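Local coordinates for protein PlaB phospholipase (Legionella pneumophila, PDB 6ZTI) that acts as a virulence-associated phospholipase of the alpha/beta-hydrolase class whose activity is controlled by NAD(H)-mediated tetramerization, at residues W174-N177 and E178-D182; P104-R107 and K108-L112; N312-K315 and E316-N320. All coordinates share one frame; numbering follows the deposited sequence.

From the N terminus, the chain first reaches contact 2, within helix 102-114 of the parallel-sheet domain, between strands 93-99 and 123-129. Contact 1 follows in helix 171-180, ahead of strand 191-197, and contact 3 comes last, at the C-terminal end of helix 300-320. Each is a local contact between successive turns of one helix, so none closes a long loop; the three lie in series, without nesting or crossing. Contacts 1 and 2 touch, their centres 11 Å apart, where the two helices share hydrogen bonds and apolar packing. Contact 3 stands apart, its nearest atoms about 18 Å from either of the others, beside the edge strand 257-261.

Contact 1: residues W174-N177 and E178-D182; sequences WQLN and ESWLD
Trp174 and Glu178 meet one turn apart on helix 171-180: Glu178 OE1 lies at the pyrrole edge of the Trp174 indole, near its plane, with the carboxylate plane 88° from the ring. Trp174 NE1 is 3.4 Å from Glu178 OE1, and Trp174 CD1 is 3.7 Å from the same oxygen. The extended glutamate chain, its CG opposite the backbone nitrogen (chi1 175°), sends the carboxylate outward beside the helix, where the indole leans forward to meet OE1. In the backbone, Glu178 N donates to Trp174 O at 2.8 Å.

A second i, i+4 pair, Leu176 and Trp180, runs side by side and points the same way. Methyl CD1 of Leu176 packs 3.8 Å from CD1 of Trp180. An unusual first torsion of -96° turns the five-membered edge of the indole back toward the preceding turn, bringing Trp180 CD1 to 3.4 Å from Leu176 O, in the plane of the ring. The same carbonyl receives the Trp180 N-H, at 3.0 Å. At the next residue the helical pattern slackens: the bond from Leu181 N to Asn177 O, 3.3 Å long, is weak.

These pairs belong to a helix lying between helix 102-114 on one hand and strands 231-238 and 452-463 on the other. Asn177 OD1 bonds Arg107 NH2 and Asn177 ND2 bonds Asn133 O, while Ser179 OG bonds Asp111 OD1; Trp180 stacks on Tyr183 and makes a cation-pi contact with Arg107. Leu232 packs against both Trp174 and Glu178, and Met454 against Trp174. The buried amide of Asn177 thus has partners for both of its ends, and the electron-rich face of Trp180 probably helps to stabilise the arginine's positive charge.

Contact 2: residues P104-R107 and K108-L112; sequences PIVR and KWMDL
Val106 packs against both Trp109 and Met110 on helix 102-114, the crossover helix of a beta-alpha-beta unit between strands 93-99 and 123-129. In the alpha/beta-hydrolase fold it probably corresponds to the helix that follows the nucleophile elbow. The tight part surrounds the Val106 carbonyl: Met110 N donates to Val106 O at 2.9 Å, almost straight at 172°, CG of Met110 comes to 3.3 Å from Val106 O, and the six-membered edge of Trp109 lies in plane with this oxygen. The apolar contacts are lighter. Val106 and the indole of Trp109 stand side by side, with CG1 of Val106 4.2 Å from CE3 of Trp109. The same methyl is 4.4 Å from SD of Met110. Turned opposite the backbone nitrogen (chi1 172°), CG1 is the branch nearer both partners. Leu126 of strand 123-129 lies against Val106 and Met110 alike.

Other side chains reach neighbouring elements. Trp109 NE1 bonds Asp77 OD1 of helix 69-89, and Phe76 meets the indole edge-to-face. Arg107 bonds Asn133 OD1 through NE, besides its NH2 bond to Asn177, and Asp111 OD1 accepts from Tyr183 OH. A second subunit approaches at Leu112, which packs on its Arg351.

The looser side carries Lys108, partly exposed, whose chain bends at chi2 (65°) so that its end leads away from the preceding turn. Even there the base of the lysine stays close, with CB of Lys108 3.5 Å from Pro104 O, the carbonyl that accepts from Lys108 N at 2.9 Å.

Contact 3: residues N312-K315 and E316-N320; sequences NITK and ETQKN
Thr317 turns its hydroxyl back on the preceding turn of helix 300-320, where OG1 of Thr317 lies 2.9 Å from Ile313 O. The same carbonyl accepts the Thr317 backbone N-H at 2.8 Å, in a nearly straight bond of 168°. With chi1 at -64° the hydroxyl stands beside its own backbone nitrogen, which places it near this oxygen; Thr317 OG1 also lies within hydrogen-bonding reach of Val260 O. Two branches of Ile313 meet side-chain oxygens as well: its CG2 is 3.9 Å from Thr317 OG1, where the side chains cross at a slant, and its CD1 is 3.9 Å from Glu316 OE1, with the isoleucine and the extended glutamate running alongside each other.

A parallel pairing joins Thr314 and Gln318. The methyl CG2 of Thr314 touches the amide oxygen OE1 of Gln318 at 3.7 Å, and the aliphatic part of the glutamine follows the backbone closely, with Gln318 CG 3.4 Å from Thr314 O. That oxygen is bonded to Gln318 N.

The polar ends are positioned by a second shell. Thr314 OG1 accepts from Val260 N and donates to Leu310 O, so its buried hydroxyl bridges strand and helix. The amide nitrogen NE2 of Gln318 is held by Asn450 OD1 and Gln198 OE1. On the exposed side, Lys315 and Lys319 carry their amines outward; the former makes a long, weak ion pair with Asp311.

Through the two threonines this last part of helix 300-320 is joined at Val260 to strand 257-261, at the edge of the parallel sheet, while Gln318 reaches the loop after strand 191-197 and the one before strand 452-463.

Contact 1: residues W174-N177 and E178-D182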
ATOM      1  N   TRP B 174     -17.587  16.883   4.747  1.00  7.49           N
ATOM      2  CA  TRP B 174     -17.940  17.076   6.155  1.00  7.63           C
ATOM      3  C   TRP B 174     -17.659  18.506   6.592  1.00  9.89           C
ATOM      4  O   TRP B 174     -18.497  19.151   7.233  1.00 12.64           O
ATOM      5  CB  TRP B 174     -17.156  16.102   7.035  1.00  6.64           C
ATOM      6  CG  TRP B 174     -17.528  16.157   8.515  1.00 10.88           C
ATOM      7  CD1 TRP B 174     -17.153  17.102   9.427  1.00 12.09           C
ATOM      8  CD2 TRP B 174     -18.338  15.219   9.231  1.00 15.06           C
ATOM      9  NE1 TRP B 174     -17.684  16.815  10.659  1.00 10.86           N
ATOM     10  CE2 TRP B 174     -18.418  15.666  10.565  1.00 14.51           C
ATOM     11  CE3 TRP B 174     -19.005  14.043   8.873  1.00  9.15           C
ATOM     12  CZ2 TRP B 174     -19.131  14.981  11.538  1.00 13.94           C
ATOM     13  CZ3 TRP B 174     -19.722  13.378   9.833  1.00  6.88           C
ATOM     14  CH2 TRP B 174     -19.769  13.840  11.158  1.00 12.47           C
ATOM     15  N   GLN B 175     -16.462  19.007   6.270  1.00 11.40           N
ATOM     16  CA  GLN B 175     -16.083  20.369   6.632  1.00  9.81           C
ATOM     17  C   GLN B 175     -17.044  21.384   6.032  1.00 11.76           C
ATOM     18  O   GLN B 175     -17.508  22.302   6.722  1.00 14.42           O
ATOM     19  CB  GLN B 175     -14.650  20.644   6.168  1.00 15.34           C
ATOM     20  CG  GLN B 175     -14.170  22.089   6.351  1.00 14.75           C
ATOM     21  CD  GLN B 175     -12.727  22.274   5.933  1.00 23.59           C
ATOM     22  OE1 GLN B 175     -12.419  22.376   4.741  1.00 29.67           O
ATOM     23  NE2 GLN B 175     -11.832  22.318   6.911  1.00 25.93           N
ATOM     24  N   LEU B 176     -17.349  21.254   4.741  1.00 10.69           N
ATOM     25  CA  LEU B 176     -18.256  22.218   4.127  1.00  8.44           C
ATOM     26  C   LEU B 176     -19.643  22.143   4.760  1.00  7.51           C
ATOM     27  O   LEU B 176     -20.240  23.170   5.099  1.00 11.84           O
ATOM     28  CB  LEU B 176     -18.328  21.982   2.619  1.00 12.42           C
ATOM     29  CG  LEU B 176     -19.214  22.962   1.847  1.00  9.73           C
ATOM     30  CD1 LEU B 176     -18.721  24.406   1.975  1.00 13.68           C
ATOM     31  CD2 LEU B 176     -19.305  22.559   0.382  1.00 13.73           C
ATOM     32  N   ASN B 177     -20.155  20.934   4.971  1.00 10.11           N
ATOM     33  CA  ASN B 177     -21.515  20.813   5.464  1.00 11.27           C
ATOM     34  C   ASN B 177     -21.616  21.161   6.938  1.00 10.97           C
ATOM     35  O   ASN B 177     -22.665  21.638   7.387  1.00  7.28           O
ATOM     36  CB  ASN B 177     -22.011  19.407   5.186  1.00  6.50           C
ATOM     37  CG  ASN B 177     -22.219  19.174   3.721  1.00  8.01           C
ATOM     38  OD1 ASN B 177     -22.247  20.125   2.922  1.00 11.90           O
ATOM     39  ND2 ASN B 177     -22.352  17.924   3.343  1.00  7.81           N
ATOM     40  N   GLU B 178     -20.542  20.963   7.705  1.00 11.83           N
ATOM     41  CA  GLU B 178     -20.559  21.448   9.076  1.00 11.78           C
ATOM     42  C   GLU B 178     -20.555  22.967   9.098  1.00 10.74           C
ATOM     43  O   GLU B 178     -21.274  23.586   9.890  1.00 11.07           O
ATOM     44  CB  GLU B 178     -19.376  20.880   9.848  1.00  9.35           C
ATOM     45  CG  GLU B 178     -19.276  21.441  11.250  1.00 20.48           C
ATOM     46  CD  GLU B 178     -18.291  20.695  12.132  1.00 25.80           C
ATOM     47  OE1 GLU B 178     -17.339  20.090  11.594  1.00 27.21           O
ATOM     48  OE2 GLU B 178     -18.480  20.717  13.367  1.00 30.15           O
ATOM     49  N   SER B 179     -19.765  23.591   8.224  1.00 14.66           N
ATOM     50  CA  SER B 179     -19.856  25.038   8.069  1.00 15.91           C
ATOM     51  C   SER B 179     -21.291  25.464   7.783  1.00 16.09           C
ATOM     52  O   SER B 179     -21.788  26.436   8.364  1.00 15.66           O
ATOM     53  CB  SER B 179     -18.931  25.509   6.945  1.00 13.35           C
ATOM     54  OG  SER B 179     -18.838  26.925   6.912  1.00 15.04           O
ATOM     55  N   TRP B 180     -21.984  24.734   6.903  1.00 13.59           N
ATOM     56  CA  TRP B 180     -23.294  25.183   6.450  1.00 10.50           C
ATOM     57  C   TRP B 180     -24.350  25.060   7.531  1.00 13.68           C
ATOM     58  O   TRP B 180     -25.438  25.625   7.371  1.00 12.12           O
ATOM     59  CB  TRP B 180     -23.708  24.423   5.185  1.00 10.30           C
ATOM     60  CG  TRP B 180     -23.375  25.209   3.953  1.00  9.50           C
ATOM     61  CD1 TRP B 180     -22.134  25.414   3.428  1.00 10.45           C
ATOM     62  CD2 TRP B 180     -24.292  25.926   3.109  1.00 11.24           C
ATOM     63  NE1 TRP B 180     -22.220  26.201   2.309  1.00 12.12           N
ATOM     64  CE2 TRP B 180     -23.531  26.539   2.097  1.00 11.25           C
ATOM     65  CE3 TRP B 180     -25.677  26.112   3.116  1.00 12.26           C
ATOM     66  CZ2 TRP B 180     -24.108  27.314   1.094  1.00 12.95           C
ATOM     67  CZ3 TRP B 180     -26.255  26.884   2.111  1.00 10.93           C
ATOM     68  CH2 TRP B 180     -25.474  27.475   1.120  1.00 11.49           C
ATOM     69  N   LEU B 181     -24.052  24.365   8.634  1.00 16.05           N
ATOM     70  CA  LEU B 181     -24.963  24.371   9.773  1.00 17.33           C
ATOM     71  C   LEU B 181     -25.259  25.787  10.259  1.00 20.03           C
ATOM     72  O   LEU B 181     -26.356  26.049  10.765  1.00 25.54           O
ATOM     73  CB  LEU B 181     -24.385  23.530  10.915  1.00 12.26           C
ATOM     74  CG  LEU B 181     -24.394  22.035  10.609  1.00 16.81           C
ATOM     75  CD1 LEU B 181     -23.449  21.292  11.503  1.00 15.30           C
ATOM     76  CD2 LEU B 181     -25.808  21.461  10.755  1.00 18.05           C
ATOM     77  N   ASP B 182     -24.313  26.710  10.109  1.00 18.44           N
ATOM     78  CA  ASP B 182     -24.462  28.070  10.616  1.00 24.73           C
ATOM     79  C   ASP B 182     -25.116  29.029   9.623  1.00 22.24           C
ATOM     80  O   ASP B 182     -25.332  30.196   9.963  1.00 25.92           O
ATOM     81  CB  ASP B 182     -23.090  28.627  11.019  1.00 31.86           C
ATOM     82  CG  ASP B 182     -22.384  27.752  12.029  1.00 45.35           C
ATOM     83  OD1 ASP B 182     -23.033  27.352  13.020  1.00 57.50           O
ATOM     84  OD2 ASP B 182     -21.187  27.453  11.824  1.00 65.56           O
TER

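Contact 2: residues P104-R107 and K108-L112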
ATOM      1  N   PRO B 104     -22.634  21.451  -4.696  1.00  8.84           N
ATOM      2  CA  PRO B 104     -21.500  21.551  -3.772  1.00 14.62           C
ATOM      3  C   PRO B 104     -20.490  22.620  -4.139  1.00 13.27           C
ATOM      4  O   PRO B 104     -19.894  23.232  -3.244  1.00 10.18           O
ATOM      5  CB  PRO B 104     -20.880  20.151  -3.854  1.00 20.59           C
ATOM      6  CG  PRO B 104     -22.021  19.256  -4.117  1.00 12.15           C
ATOM      7  CD  PRO B 104     -22.982  20.050  -4.989  1.00 11.04           C
ATOM      8  N   ILE B 105     -20.283  22.864  -5.428  1.00 11.88           N
ATOM      9  CA  ILE B 105     -19.242  23.798  -5.860  1.00 11.74           C
ATOM     10  C   ILE B 105     -19.662  25.232  -5.563  1.00 10.03           C
ATOM     11  O   ILE B 105     -18.891  26.022  -5.002  1.00  9.30           O
ATOM     12  CB  ILE B 105     -18.932  23.591  -7.355  1.00 10.43           C
ATOM     13  CG1 ILE B 105     -18.002  22.397  -7.530  1.00  9.44           C
ATOM     14  CG2 ILE B 105     -18.296  24.832  -7.977  1.00 17.33           C
ATOM     15  CD1 ILE B 105     -18.006  21.788  -8.932  1.00 20.11           C
ATOM     16  N   VAL B 106     -20.900  25.585  -5.915  1.00  8.37           N
ATOM     17  CA  VAL B 106     -21.399  26.917  -5.601  1.00 13.89           C
ATOM     18  C   VAL B 106     -21.489  27.122  -4.093  1.00 11.55           C
ATOM     19  O   VAL B 106     -21.276  28.239  -3.604  1.00 12.36           O
ATOM     20  CB  VAL B 106     -22.752  27.151  -6.296  1.00 13.27           C
ATOM     21  CG1 VAL B 106     -23.384  28.462  -5.835  1.00 18.45           C
ATOM     22  CG2 VAL B 106     -22.552  27.163  -7.809  1.00 11.83           C
ATOM     23  N   ARG B 107     -21.780  26.061  -3.330  1.00 11.43           N
ATOM     24  CA  ARG B 107     -21.822  26.194  -1.878  1.00  7.78           C
ATOM     25  C   ARG B 107     -20.432  26.418  -1.292  1.00  8.01           C
ATOM     26  O   ARG B 107     -20.293  27.112  -0.284  1.00 15.13           O
ATOM     27  CB  ARG B 107     -22.461  24.965  -1.243  1.00  8.12           C
ATOM     28  CG  ARG B 107     -23.968  24.805  -1.540  1.00  7.83           C
ATOM     29  CD  ARG B 107     -24.622  23.930  -0.520  1.00 14.59           C
ATOM     30  NE  ARG B 107     -24.097  22.568  -0.512  1.00 13.67           N
ATOM     31  CZ  ARG B 107     -23.470  21.985   0.505  1.00  8.31           C
ATOM     32  NH1 ARG B 107     -23.234  22.627   1.651  1.00 12.94           N
ATOM     33  NH2 ARG B 107     -23.066  20.730   0.367  1.00  9.52           N
ATOM     34  N   LYS B 108     -19.404  25.799  -1.877  1.00  7.94           N
ATOM     35  CA  LYS B 108     -18.031  26.069  -1.470  1.00  8.32           C
ATOM     36  C   LYS B 108     -17.622  27.494  -1.830  1.00  9.13           C
ATOM     37  O   LYS B 108     -16.932  28.168  -1.054  1.00  9.07           O
ATOM     38  CB  LYS B 108     -17.104  25.052  -2.136  1.00  8.59           C
ATOM     39  CG  LYS B 108     -15.637  25.246  -1.844  1.00  8.87           C
ATOM     40  CD  LYS B 108     -15.278  25.041  -0.387  1.00  9.29           C
ATOM     41  CE  LYS B 108     -13.761  25.171  -0.180  1.00 13.42           C
ATOM     42  NZ  LYS B 108     -13.380  25.153   1.235  1.00 21.88           N
ATOM     43  N   TRP B 109     -18.030  27.966  -3.010  1.00  8.79           N
ATOM     44  CA  TRP B 109     -17.774  29.350  -3.390  1.00 11.73           C
ATOM     45  C   TRP B 109     -18.410  30.324  -2.403  1.00 11.98           C
ATOM     46  O   TRP B 109     -17.755  31.263  -1.932  1.00 12.29           O
ATOM     47  CB  TRP B 109     -18.294  29.598  -4.804  1.00  8.68           C
ATOM     48  CG  TRP B 109     -18.346  31.054  -5.153  1.00  9.18           C
ATOM     49  CD1 TRP B 109     -17.300  31.853  -5.505  1.00 10.47           C
ATOM     50  CD2 TRP B 109     -19.510  31.887  -5.165  1.00 11.86           C
ATOM     51  NE1 TRP B 109     -17.741  33.136  -5.733  1.00 13.16           N
ATOM     52  CE2 TRP B 109     -19.093  33.184  -5.532  1.00 11.65           C
ATOM     53  CE3 TRP B 109     -20.858  31.667  -4.896  1.00 14.12           C
ATOM     54  CZ2 TRP B 109     -19.979  34.249  -5.638  1.00 14.05           C
ATOM     55  CZ3 TRP B 109     -21.739  32.725  -5.008  1.00 18.10           C
ATOM     56  CH2 TRP B 109     -21.299  33.997  -5.377  1.00 18.89           C
ATOM     57  N   MET B 110     -19.694  30.116  -2.079  1.00  9.02           N
ATOM     58  CA  MET B 110     -20.336  30.918  -1.044  1.00 12.12           C
ATOM     59  C   MET B 110     -19.529  30.883   0.252  1.00 10.30           C
ATOM     60  O   MET B 110     -19.346  31.910   0.909  1.00 10.26           O
ATOM     61  CB  MET B 110     -21.762  30.413  -0.785  1.00  9.37           C
ATOM     62  CG  MET B 110     -22.730  30.651  -1.928  1.00 15.85           C
ATOM     63  SD  MET B 110     -24.309  29.789  -1.758  1.00 14.14           S
ATOM     64  CE  MET B 110     -24.915  30.593  -0.266  1.00 21.09           C
ATOM     65  N   ASP B 111     -19.011  29.710   0.615  1.00 10.12           N
ATOM     66  CA  ASP B 111     -18.300  29.581   1.883  1.00  9.90           C
ATOM     67  C   ASP B 111     -16.955  30.294   1.817  1.00 11.94           C
ATOM     68  O   ASP B 111     -16.539  30.935   2.786  1.00 11.07           O
ATOM     69  CB  ASP B 111     -18.134  28.095   2.227  1.00  9.67           C
ATOM     70  CG  ASP B 111     -17.834  27.848   3.700  1.00 17.69           C
ATOM     71  OD1 ASP B 111     -18.706  28.117   4.547  1.00 10.85           O
ATOM     72  OD2 ASP B 111     -16.732  27.347   4.008  1.00 13.59           O
ATOM     73  N   LEU B 112     -16.276  30.222   0.672  1.00 10.24           N
ATOM     74  CA  LEU B 112     -14.951  30.831   0.568  1.00 16.96           C
ATOM     75  C   LEU B 112     -15.030  32.354   0.588  1.00 11.44           C
ATOM     76  O   LEU B 112     -14.150  33.016   1.146  1.00 12.23           O
ATOM     77  CB  LEU B 112     -14.251  30.359  -0.708  1.00 15.73           C
ATOM     78  CG  LEU B 112     -13.631  28.958  -0.698  1.00 17.24           C
ATOM     79  CD1 LEU B 112     -13.220  28.583  -2.098  1.00 21.68           C
ATOM     80  CD2 LEU B 112     -12.423  28.866   0.249  1.00 17.34           C
TER

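Contact 3: residues N312-K315 and E316-N320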
ATOM      1  N   ASN B 312     -45.330  18.636  -0.343  1.00 16.65           N
ATOM      2  CA  ASN B 312     -46.479  17.879  -0.821  1.00 17.54           C
ATOM      3  C   ASN B 312     -46.127  17.069  -2.067  1.00 13.79           C
ATOM      4  O   ASN B 312     -46.559  15.920  -2.207  1.00 17.15           O
ATOM      5  CB  ASN B 312     -47.646  18.815  -1.127  1.00 19.66           C
ATOM      6  CG  ASN B 312     -48.303  19.352   0.118  1.00 28.98           C
ATOM      7  OD1 ASN B 312     -48.113  18.817   1.213  1.00 25.75           O
ATOM      8  ND2 ASN B 312     -49.095  20.409  -0.041  1.00 31.81           N
ATOM      9  N   ILE B 313     -45.373  17.663  -2.997  1.00 15.19           N
ATOM     10  CA  ILE B 313     -44.952  16.937  -4.196  1.00 18.36           C
ATOM     11  C   ILE B 313     -44.071  15.750  -3.814  1.00 14.98           C
ATOM     12  O   ILE B 313     -44.172  14.668  -4.396  1.00  9.80           O
ATOM     13  CB  ILE B 313     -44.220  17.880  -5.172  1.00 18.18           C
ATOM     14  CG1 ILE B 313     -45.122  19.040  -5.625  1.00 21.38           C
ATOM     15  CG2 ILE B 313     -43.699  17.121  -6.387  1.00 26.28           C
ATOM     16  CD1 ILE B 313     -46.437  18.620  -6.243  1.00 32.19           C
ATOM     17  N   THR B 314     -43.159  15.948  -2.866  1.00 12.40           N
ATOM     18  CA  THR B 314     -42.332  14.841  -2.395  1.00 16.58           C
ATOM     19  C   THR B 314     -43.196  13.695  -1.876  1.00 12.52           C
ATOM     20  O   THR B 314     -42.978  12.528  -2.221  1.00  9.16           O
ATOM     21  CB  THR B 314     -41.384  15.347  -1.309  1.00  7.93           C
ATOM     22  OG1 THR B 314     -40.468  16.285  -1.889  1.00 10.20           O
ATOM     23  CG2 THR B 314     -40.594  14.215  -0.686  1.00  8.91           C
ATOM     24  N   LYS B 315     -44.178  14.007  -1.030  1.00 13.32           N
ATOM     25  CA  LYS B 315     -45.037  12.967  -0.473  1.00 14.06           C
ATOM     26  C   LYS B 315     -45.786  12.229  -1.570  1.00 12.83           C
ATOM     27  O   LYS B 315     -45.939  11.004  -1.517  1.00 11.32           O
ATOM     28  CB  LYS B 315     -46.020  13.584   0.521  1.00 20.05           C
ATOM     29  CG  LYS B 315     -45.397  13.840   1.881  1.00 24.58           C
ATOM     30  CD  LYS B 315     -46.118  14.935   2.643  1.00 22.31           C
ATOM     31  CE  LYS B 315     -45.697  14.952   4.106  1.00 24.11           C
ATOM     32  NZ  LYS B 315     -44.215  14.930   4.250  1.00 31.06           N
ATOM     33  N   GLU B 316     -46.265  12.964  -2.572  1.00 13.64           N
ATOM     34  CA  GLU B 316     -47.022  12.358  -3.661  1.00 11.77           C
ATOM     35  C   GLU B 316     -46.126  11.498  -4.545  1.00 13.34           C
ATOM     36  O   GLU B 316     -46.500  10.383  -4.928  1.00 14.82           O
ATOM     37  CB  GLU B 316     -47.701  13.457  -4.483  1.00 12.84           C
ATOM     38  CG  GLU B 316     -48.442  12.977  -5.712  1.00 29.21           C
ATOM     39  CD  GLU B 316     -48.869  14.127  -6.618  1.00 34.74           C
ATOM     40  OE1 GLU B 316     -48.086  15.090  -6.784  1.00 33.08           O
ATOM     41  OE2 GLU B 316     -49.987  14.066  -7.169  1.00 46.65           O
ATOM     42  N   THR B 317     -44.947  12.010  -4.898  1.00  9.57           N
ATOM     43  CA  THR B 317     -44.020  11.252  -5.725  1.00 10.56           C
ATOM     44  C   THR B 317     -43.674   9.922  -5.079  1.00 11.32           C
ATOM     45  O   THR B 317     -43.677   8.878  -5.736  1.00 14.00           O
ATOM     46  CB  THR B 317     -42.744  12.061  -5.953  1.00 14.25           C
ATOM     47  OG1 THR B 317     -43.055  13.247  -6.693  1.00 11.48           O
ATOM     48  CG2 THR B 317     -41.703  11.227  -6.714  1.00 15.71           C
ATOM     49  N   GLN B 318     -43.351   9.944  -3.789  1.00 12.60           N
ATOM     50  CA  GLN B 318     -42.807   8.745  -3.179  1.00 10.75           C
ATOM     51  C   GLN B 318     -43.883   7.695  -2.946  1.00 11.43           C
ATOM     52  O   GLN B 318     -43.592   6.497  -3.008  1.00 14.61           O
ATOM     53  CB  GLN B 318     -42.062   9.126  -1.900  1.00  7.81           C
ATOM     54  CG  GLN B 318     -40.807   9.939  -2.212  1.00  9.14           C
ATOM     55  CD  GLN B 318     -39.880  10.165  -1.022  1.00  7.53           C
ATOM     56  OE1 GLN B 318     -40.298  10.617   0.048  1.00  7.93           O
ATOM     57  NE2 GLN B 318     -38.601   9.877  -1.222  1.00  5.21           N
ATOM     58  N   LYS B 319     -45.135   8.104  -2.732  1.00 10.53           N
ATOM     59  CA  LYS B 319     -46.211   7.116  -2.696  1.00 17.95           C
ATOM     60  C   LYS B 319     -46.441   6.502  -4.075  1.00 18.85           C
ATOM     61  O   LYS B 319     -46.546   5.274  -4.207  1.00 15.24           O
ATOM     62  CB  LYS B 319     -47.498   7.754  -2.163  1.00 17.11           C
ATOM     63  CG  LYS B 319     -47.392   8.184  -0.719  1.00 30.47           C
ATOM     64  CD  LYS B 319     -47.668   7.028   0.230  1.00 37.12           C
ATOM     65  CE  LYS B 319     -47.799   7.514   1.670  1.00 55.05           C
ATOM     66  NZ  LYS B 319     -48.843   8.583   1.817  1.00 42.95           N
ATOM     67  N   ASN B 320     -46.473   7.338  -5.118  1.00 10.85           N
ATOM     68  CA  ASN B 320     -46.793   6.855  -6.461  1.00 13.14           C
ATOM     69  C   ASN B 320     -45.702   5.954  -7.027  1.00 12.48           C
ATOM     70  O   ASN B 320     -45.998   5.067  -7.833  1.00 19.51           O
ATOM     71  CB  ASN B 320     -47.013   8.033  -7.414  1.00 13.75           C
ATOM     72  CG  ASN B 320     -48.344   8.730  -7.195  1.00 21.39           C
ATOM     73  OD1 ASN B 320     -49.226   8.217  -6.512  1.00 24.50           O
ATOM     74  ND2 ASN B 320     -48.498   9.906  -7.792  1.00 22.89           N
TER